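Side-chain contacts in tryptophan halogenase (Shewanella frigidimarina, PDB 2PYX), which probably acts as a flavin-dependent monooxygenase of the tryptophan halogenase family, binding FAD to halogenate an aromatic substrate: residues E133-F137 / A138-C142; L379-N382 / R383-D387; D434-Q437 / A438-L442. One frame throughout, in Å; residues are numbered along the deposited sequence.

Running from the N terminus, the three contacts come in series; none nests in or crosses another, and none closes a long loop, since each joins side chains only a few residues apart. Contact 1 turns the loop after helix 125-128 into the short helix 137-141, which packs against helix 462-471. Contact 2 does the same where the loop after helix 363-377 enters the long helix 383-413, next to strand 343-344. Contact 3 lies wholly within helix 434-443, which rests on the far part of helix 383-413, well beyond the start that contact 2 caps. Contacts 1 and 2 lie on opposite sides of the chain's centre, their own centres about 49 Å apart.

Contact 1 (E133-F137 / A138-C142); sequences EQVSF and AEAVC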
loop_
_atom_site.group_PDB
_atom_site.type_symbol
_atom_site.label_atom_id
_atom_site.label_comp_id
_atom_site.label_asym_id
_atom_site.label_seq_id
_atom_site.Cartn_x
_atom_site.Cartn_y
_atom_site.Cartn_z
ATOM N N GLU A 133 10.434 7.727 27.853
ATOM C CA GLU A 133 11.430 8.775 27.866
ATOM C C GLU A 133 12.824 8.200 27.765
ATOM O O GLU A 133 13.771 8.951 27.505
ATOM C CB GLU A 133 11.312 9.645 29.128
ATOM C CG GLU A 133 9.965 10.315 29.282
ATOM C CD GLU A 133 9.566 11.156 28.076
ATOM O OE1 GLU A 133 10.395 11.978 27.612
ATOM O OE2 GLU A 133 8.423 10.987 27.588
ATOM N N GLN A 134 12.967 6.885 27.947
ATOM C CA GLN A 134 14.274 6.246 27.857
ATOM C C GLN A 134 14.557 5.495 26.555
ATOM O O GLN A 134 15.708 5.377 26.148
ATOM C CB GLN A 134 14.473 5.303 29.031
ATOM C CG GLN A 134 14.744 6.046 30.362
ATOM C CD GLN A 134 13.486 6.615 31.008
ATOM O OE1 GLN A 134 12.480 5.933 31.096
ATOM N NE2 GLN A 134 13.542 7.867 31.443
ATOM N N VAL A 135 13.516 4.967 25.908
ATOM C CA VAL A 135 13.694 4.195 24.692
ATOM C C VAL A 135 12.425 4.328 23.842
ATOM O O VAL A 135 11.339 4.411 24.393
ATOM C CB VAL A 135 13.965 2.704 25.030
ATOM C CG1 VAL A 135 12.796 2.048 25.754
ATOM C CG2 VAL A 135 14.385 1.903 23.801
ATOM N N SER A 136 12.594 4.360 22.521
ATOM C CA SER A 136 11.445 4.436 21.613
ATOM C C SER A 136 10.679 3.153 21.636
ATOM O O SER A 136 11.218 2.079 21.861
ATOM C CB SER A 136 11.864 4.760 20.190
ATOM O OG SER A 136 12.620 3.723 19.601
ATOM N N PHE A 137 9.376 3.249 21.379
ATOM C CA PHE A 137 8.573 2.067 21.223
ATOM C C PHE A 137 9.178 1.120 20.183
ATOM O O PHE A 137 9.353 -0.064 20.440
ATOM C CB PHE A 137 7.144 2.484 20.843
ATOM C CG PHE A 137 6.214 1.331 20.582
ATOM C CD1 PHE A 137 5.947 0.368 21.546
ATOM C CD2 PHE A 137 5.610 1.200 19.345
ATOM C CE1 PHE A 137 5.081 -0.692 21.277
ATOM C CE2 PHE A 137 4.735 0.173 19.076
ATOM C CZ PHE A 137 4.484 -0.792 20.021
ATOM N N ALA A 138 9.517 1.624 19.014
ATOM C CA ALA A 138 10.013 0.743 17.959
ATOM C C ALA A 138 11.333 0.068 18.340
ATOM O O ALA A 138 11.500 -1.135 18.125
ATOM C CB ALA A 138 10.170 1.467 16.652
ATOM N N GLU A 139 12.242 0.820 18.947
ATOM C CA GLU A 139 13.465 0.140 19.413
ATOM C C GLU A 139 13.179 -0.935 20.464
ATOM O O GLU A 139 13.851 -1.984 20.470
ATOM C CB GLU A 139 14.464 1.141 19.949
ATOM C CG GLU A 139 15.805 0.454 20.292
ATOM C CD GLU A 139 16.910 1.407 20.694
ATOM O OE1 GLU A 139 16.859 2.607 20.350
ATOM O OE2 GLU A 139 17.847 0.937 21.377
ATOM N N ALA A 140 12.216 -0.672 21.355
ATOM C CA ALA A 140 11.914 -1.584 22.440
ATOM C C ALA A 140 11.321 -2.898 21.959
ATOM O O ALA A 140 11.530 -3.936 22.604
ATOM C CB ALA A 140 10.986 -0.935 23.449
ATOM N N VAL A 141 10.566 -2.894 20.845
ATOM C CA VAL A 141 9.749 -4.052 20.478
ATOM C C VAL A 141 10.098 -4.685 19.150
ATOM O O VAL A 141 9.552 -5.715 18.798
ATOM C CB VAL A 141 8.223 -3.753 20.474
ATOM C CG1 VAL A 141 7.768 -3.171 21.795
ATOM C CG2 VAL A 141 7.860 -2.829 19.331
ATOM N N CYS A 142 10.992 -4.082 18.381
ATOM C CA CYS A 142 11.363 -4.702 17.124
ATOM C C CYS A 142 12.822 -4.444 16.840
ATOM O O CYS A 142 13.478 -3.679 17.534
ATOM C CB CYS A 142 10.472 -4.237 15.947
ATOM S SG CYS A 142 10.916 -2.601 15.226
HETATM O O HOH W 1 15.281 4.663 21.575
#
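Ser136 and Glu139 make the first bond: the serine OG takes the N-H of Glu139 at 3.0 Å, with an N-H...O angle of 156°. The hydroxyl can do this because OG is turned in between its own backbone N and carbonyl carbon (chi1 66°), which swings it over the start of the helix. A water then joins the same two residues on another path, accepting from Ser136 N and donating to Glu139 OE1, 2.9 Å each way. The backbone follows, Ala140 N donating to Ser136 O at 3.0 Å, while Val141 N to Phe137 O is a weak bond. The OG bond makes Ser136 the N-cap of helix 137-141, its side chain occupying an N-H of the first turn, which has no preceding turn of helix to supply a carbonyl. Packing begins beside the cap, where Val135 CG2 lies 3.9 Å from Glu139 CB and the other branch, CG1, faces the methyl of Ala140. One turn along, Val141 puts CG2 over a face of the Phe137 ring as a CH-pi contact, 4.1 Å from the centroid and displaced toward the rim, and CG1 reaches ring atom CE1 at 3.7 Å. Trp128 and Tyr467 also meet this ring, both with inclined planes, and Gln466 and Tyr470 of helix 462-471 touch it too. An alanine in place of Phe137 would probably leave Val141 CG2 without its ring face and open a gap between the short helix and helix 462-471. Val141 itself leans on Tyr467 and on the loop residues Pro116 and Leu124.

Contact 2 (L379-N382 / R383-D387); sequences LPPN and RMVMD
Asn382 points its amide oxygen straight at the first turn of the helix: OD1 receives Val385 N at 3.0 Å, and the C=O...N angle of 177° puts the donor almost in line with the C=O bond. The side chain gets there by folding CG in between its backbone N and carbonyl carbon (chi1 59°), which brings OD1 over the N-H groups at the helix start. Met384, a selenomethionine here, brings CB to 3.4 Å from the same oxygen before its chain runs off the other way. Val385 flanks it with CG2, which touches OD1 at 3.5 Å and also meets Pro381 CD at 3.8 Å, the valine and proline side chains lying roughly at right angles. This is an N-cap, with Asn382 closing the beginning of helix 383-413 where the proline-rich loop from helix 363-377 runs in. Behind the cap, Pro380 slants across Met386, also selenomethionine: Pro380 CG sits 4.1 Å from Met386 CG and 4.2 Å from Met386 CE, the selenomethionine chain being bent at its last torsion. Trp343 of strand 343-344 touches both side chains. Arg383, the residue right after the cap, reaches one turn along the helix, its NH1 forming a salt bridge to Asp387 OD1 at 2.8 Å from above the carboxylate plane, 50° out of it. Asp387 CG lies at the guanidinium edge. The arginine has a second acidic partner, since NE forms a salt bridge with Asp208, so its charge is probably shared between two carboxylates.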
loop_
_atom_site.group_PDB
_atom_site.type_symbol
_atom_site.label_atom_id
_atom_site.label_comp_id
_atom_site.label_asym_id
_atom_site.label_seq_id
_atom_site.Cartn_x
_atom_site.Cartn_y
_atom_site.Cartn_z
ATOM N N LEU A 379 -15.400 -16.320 -5.298
ATOM C CA LEU A 379 -15.969 -16.284 -6.625
ATOM C C LEU A 379 -17.429 -16.714 -6.521
ATOM O O LEU A 379 -17.741 -17.780 -6.009
ATOM C CB LEU A 379 -15.194 -17.240 -7.527
ATOM C CG LEU A 379 -15.764 -17.424 -8.938
ATOM C CD1 LEU A 379 -15.470 -16.232 -9.773
ATOM C CD2 LEU A 379 -15.240 -18.690 -9.586
ATOM N N PRO A 380 -18.342 -15.856 -6.960
ATOM C CA PRO A 380 -19.736 -16.268 -6.791
ATOM C C PRO A 380 -20.100 -17.486 -7.621
ATOM O O PRO A 380 -19.697 -17.567 -8.793
ATOM C CB PRO A 380 -20.528 -15.060 -7.276
ATOM C CG PRO A 380 -19.587 -13.939 -7.266
ATOM C CD PRO A 380 -18.247 -14.519 -7.553
ATOM N N PRO A 381 -20.849 -18.438 -7.029
ATOM C CA PRO A 381 -21.282 -19.575 -7.831
ATOM C C PRO A 381 -22.089 -19.209 -9.045
ATOM O O PRO A 381 -21.939 -19.818 -10.106
ATOM C CB PRO A 381 -22.118 -20.387 -6.839
ATOM C CG PRO A 381 -21.491 -20.090 -5.491
ATOM C CD PRO A 381 -21.148 -18.613 -5.589
ATOM N N ASN A 382 -22.957 -18.225 -8.901
ATOM C CA ASN A 382 -23.881 -17.824 -9.969
ATOM C C ASN A 382 -24.451 -16.431 -9.667
ATOM O O ASN A 382 -24.121 -15.808 -8.638
ATOM C CB ASN A 382 -25.002 -18.867 -10.123
ATOM C CG ASN A 382 -25.814 -19.063 -8.834
ATOM O OD1 ASN A 382 -26.165 -18.088 -8.166
ATOM N ND2 ASN A 382 -26.081 -20.324 -8.470
ATOM N N ARG A 383 -25.281 -15.922 -10.563
ATOM C CA ARG A 383 -25.816 -14.597 -10.389
ATOM C C ARG A 383 -26.879 -14.526 -9.304
ATOM O O ARG A 383 -26.984 -13.495 -8.619
ATOM C CB ARG A 383 -26.368 -14.010 -11.701
ATOM C CG ARG A 383 -26.882 -12.592 -11.617
ATOM C CD ARG A 383 -25.757 -11.664 -11.305
ATOM N NE ARG A 383 -26.156 -10.278 -11.175
ATOM C CZ ARG A 383 -26.557 -9.707 -10.055
ATOM N NH1 ARG A 383 -26.675 -10.380 -8.926
ATOM N NH2 ARG A 383 -26.810 -8.405 -10.088
HETATM N N MSE A 384 -27.660 -15.584 -9.139
HETATM C CA MSE A 384 -28.701 -15.635 -8.135
HETATM C C MSE A 384 -28.200 -15.292 -6.733
HETATM O O MSE A 384 -28.911 -14.612 -5.987
HETATM C CB MSE A 384 -29.373 -17.025 -8.120
HETATM C CG MSE A 384 -30.352 -17.235 -6.981
HETATM SE SE MSE A 384 -31.019 -19.039 -6.931
HETATM C CE MSE A 384 -32.355 -18.782 -8.292
ATOM N N VAL A 385 -27.019 -15.798 -6.384
ATOM C CA VAL A 385 -26.469 -15.611 -5.020
ATOM C C VAL A 385 -25.389 -14.539 -4.915
ATOM O O VAL A 385 -24.890 -14.276 -3.805
ATOM C CB VAL A 385 -25.983 -16.938 -4.387
ATOM C CG1 VAL A 385 -27.107 -17.998 -4.448
ATOM C CG2 VAL A 385 -24.708 -17.431 -5.052
HETATM N N MSE A 386 -25.059 -13.908 -6.044
HETATM C CA MSE A 386 -23.952 -12.952 -6.105
HETATM C C MSE A 386 -24.126 -11.819 -5.125
HETATM O O MSE A 386 -23.141 -11.378 -4.517
HETATM C CB MSE A 386 -23.801 -12.375 -7.504
HETATM C CG MSE A 386 -22.703 -11.349 -7.626
HETATM SE SE MSE A 386 -22.466 -10.763 -9.461
HETATM C CE MSE A 386 -21.912 -12.412 -10.368
ATOM N N ASP A 387 -25.349 -11.317 -4.950
ATOM C CA ASP A 387 -25.547 -10.130 -4.108
ATOM C C ASP A 387 -25.244 -10.392 -2.630
ATOM O O ASP A 387 -24.885 -9.464 -1.894
ATOM C CB ASP A 387 -26.953 -9.583 -4.236
ATOM C CG ASP A 387 -27.260 -8.948 -5.602
ATOM O OD1 ASP A 387 -26.426 -8.919 -6.538
ATOM O OD2 ASP A 387 -28.426 -8.467 -5.725
#

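Contact 3 (D434-Q437 / A438-L442); sequences DSLQ and AMLEL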
loop_
_atom_site.group_PDB
_atom_site.type_symbol
_atom_site.label_atom_id
_atom_site.label_comp_id
_atom_site.label_asym_id
_atom_site.label_seq_id
_atom_site.Cartn_x
_atom_site.Cartn_y
_atom_site.Cartn_z
ATOM N N ASP A 434 -15.400 11.056 13.136
ATOM C CA ASP A 434 -15.893 10.744 14.453
ATOM C C ASP A 434 -15.278 9.456 14.979
ATOM O O ASP A 434 -15.011 9.355 16.174
ATOM C CB ASP A 434 -17.411 10.541 14.417
ATOM C CG ASP A 434 -18.172 11.789 14.132
ATOM O OD1 ASP A 434 -17.642 12.910 14.293
ATOM O OD2 ASP A 434 -19.375 11.612 13.789
ATOM N N SER A 435 -15.095 8.458 14.115
ATOM C CA SER A 435 -14.502 7.190 14.554
ATOM C C SER A 435 -13.098 7.407 15.130
ATOM O O SER A 435 -12.712 6.823 16.177
ATOM C CB SER A 435 -14.476 6.201 13.383
ATOM O OG SER A 435 -13.902 6.827 12.242
ATOM N N LEU A 436 -12.323 8.267 14.480
ATOM C CA LEU A 436 -10.966 8.569 14.963
ATOM C C LEU A 436 -11.016 9.424 16.212
ATOM O O LEU A 436 -10.205 9.242 17.130
ATOM C CB LEU A 436 -10.151 9.287 13.893
ATOM C CG LEU A 436 -8.694 9.611 14.269
ATOM C CD1 LEU A 436 -7.866 8.389 14.678
ATOM C CD2 LEU A 436 -8.010 10.306 13.119
ATOM N N GLN A 437 -11.937 10.379 16.280
ATOM C CA GLN A 437 -12.073 11.181 17.508
ATOM C C GLN A 437 -12.295 10.259 18.717
ATOM O O GLN A 437 -11.748 10.491 19.791
ATOM C CB GLN A 437 -13.227 12.164 17.383
ATOM C CG GLN A 437 -12.998 13.340 16.446
ATOM C CD GLN A 437 -14.150 14.350 16.423
ATOM O OE1 GLN A 437 -14.785 14.606 17.449
ATOM N NE2 GLN A 437 -14.412 14.928 15.261
ATOM N N ALA A 438 -13.120 9.229 18.534
ATOM C CA ALA A 438 -13.390 8.310 19.642
ATOM C C ALA A 438 -12.131 7.590 20.076
ATOM O O ALA A 438 -11.862 7.394 21.275
ATOM C CB ALA A 438 -14.476 7.325 19.288
HETATM N N MSE A 439 -11.339 7.166 19.101
HETATM C CA MSE A 439 -10.089 6.470 19.404
HETATM C C MSE A 439 -9.076 7.359 20.092
HETATM O O MSE A 439 -8.402 6.952 21.032
HETATM C CB MSE A 439 -9.482 5.872 18.158
HETATM C CG MSE A 439 -10.225 4.672 17.616
HETATM SE SE MSE A 439 -10.306 3.148 18.922
HETATM C CE MSE A 439 -11.662 3.519 19.114
ATOM N N LEU A 440 -8.951 8.584 19.606
ATOM C CA LEU A 440 -8.009 9.535 20.201
ATOM C C LEU A 440 -8.320 9.798 21.666
ATOM O O LEU A 440 -7.424 9.939 22.479
ATOM C CB LEU A 440 -8.016 10.845 19.404
ATOM C CG LEU A 440 -7.311 10.755 18.049
ATOM C CD1 LEU A 440 -7.618 12.007 17.234
ATOM C CD2 LEU A 440 -5.824 10.469 18.178
ATOM N N GLU A 441 -9.606 9.835 21.991
ATOM C CA GLU A 441 -10.029 9.993 23.372
ATOM C C GLU A 441 -9.708 8.733 24.172
ATOM O O GLU A 441 -9.124 8.819 25.258
ATOM C CB GLU A 441 -11.509 10.355 23.428
ATOM C CG GLU A 441 -12.099 10.420 24.809
ATOM C CD GLU A 441 -13.607 10.615 24.781
ATOM O OE1 GLU A 441 -14.415 9.640 24.535
ATOM O OE2 GLU A 441 -13.980 11.776 25.063
ATOM N N LEU A 442 -10.065 7.557 23.642
ATOM C CA LEU A 442 -9.787 6.320 24.345
ATOM C C LEU A 442 -8.301 6.121 24.583
ATOM O O LEU A 442 -7.895 5.700 25.678
ATOM C CB LEU A 442 -10.363 5.147 23.558
ATOM C CG LEU A 442 -10.207 3.765 24.162
ATOM C CD1 LEU A 442 -10.884 3.719 25.511
ATOM C CD2 LEU A 442 -10.757 2.696 23.231
#
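Leu436 O and Leu440 N form the shortest of the four backbone bonds that link the two segments, at 2.9 Å, with the N-H...O angle a fairly straight 167°. It is one of a regular alpha-helical series: Ala438 N goes to Asp434 O, Met439 N to Ser435 O and Glu441 N to Gln437 O, each four residues back, as helix 434-443 makes its turns. The side chains stand on this frame. Leu436 and Leu440, one turn apart, make the apolar pair, Leu440 CD1 reaching Leu436 CG at 4.0 Å while Leu440 CG comes to 4.2 Å from Leu436 CD1. Leu436 sends CG opposite its backbone N (chi1 -178°); Leu440 holds CG beside its backbone N (chi1 -74°), which leans the side chain back over the preceding turn, CG coming to 3.4 Å from Leu436 O. Both also touch helix 383-413, Leu436 on Lys409 and Leu440 on Leu410 and Val413, so this pair forms part of the side by which the short helix rests on the long one, and Ser435 adds a polar bond to the same helix, its OG pairing with Asp406. Gln437 turns its amide to the chain before the helix, NE2 donating to Ile432 O. Met439, a selenomethionine, lays its first carbons along the backbone oxygens before its end leads away. Its CG lies 3.6 Å from Ser435 O, and its CB is at the same distance, 3.6 Å, from Leu436 O.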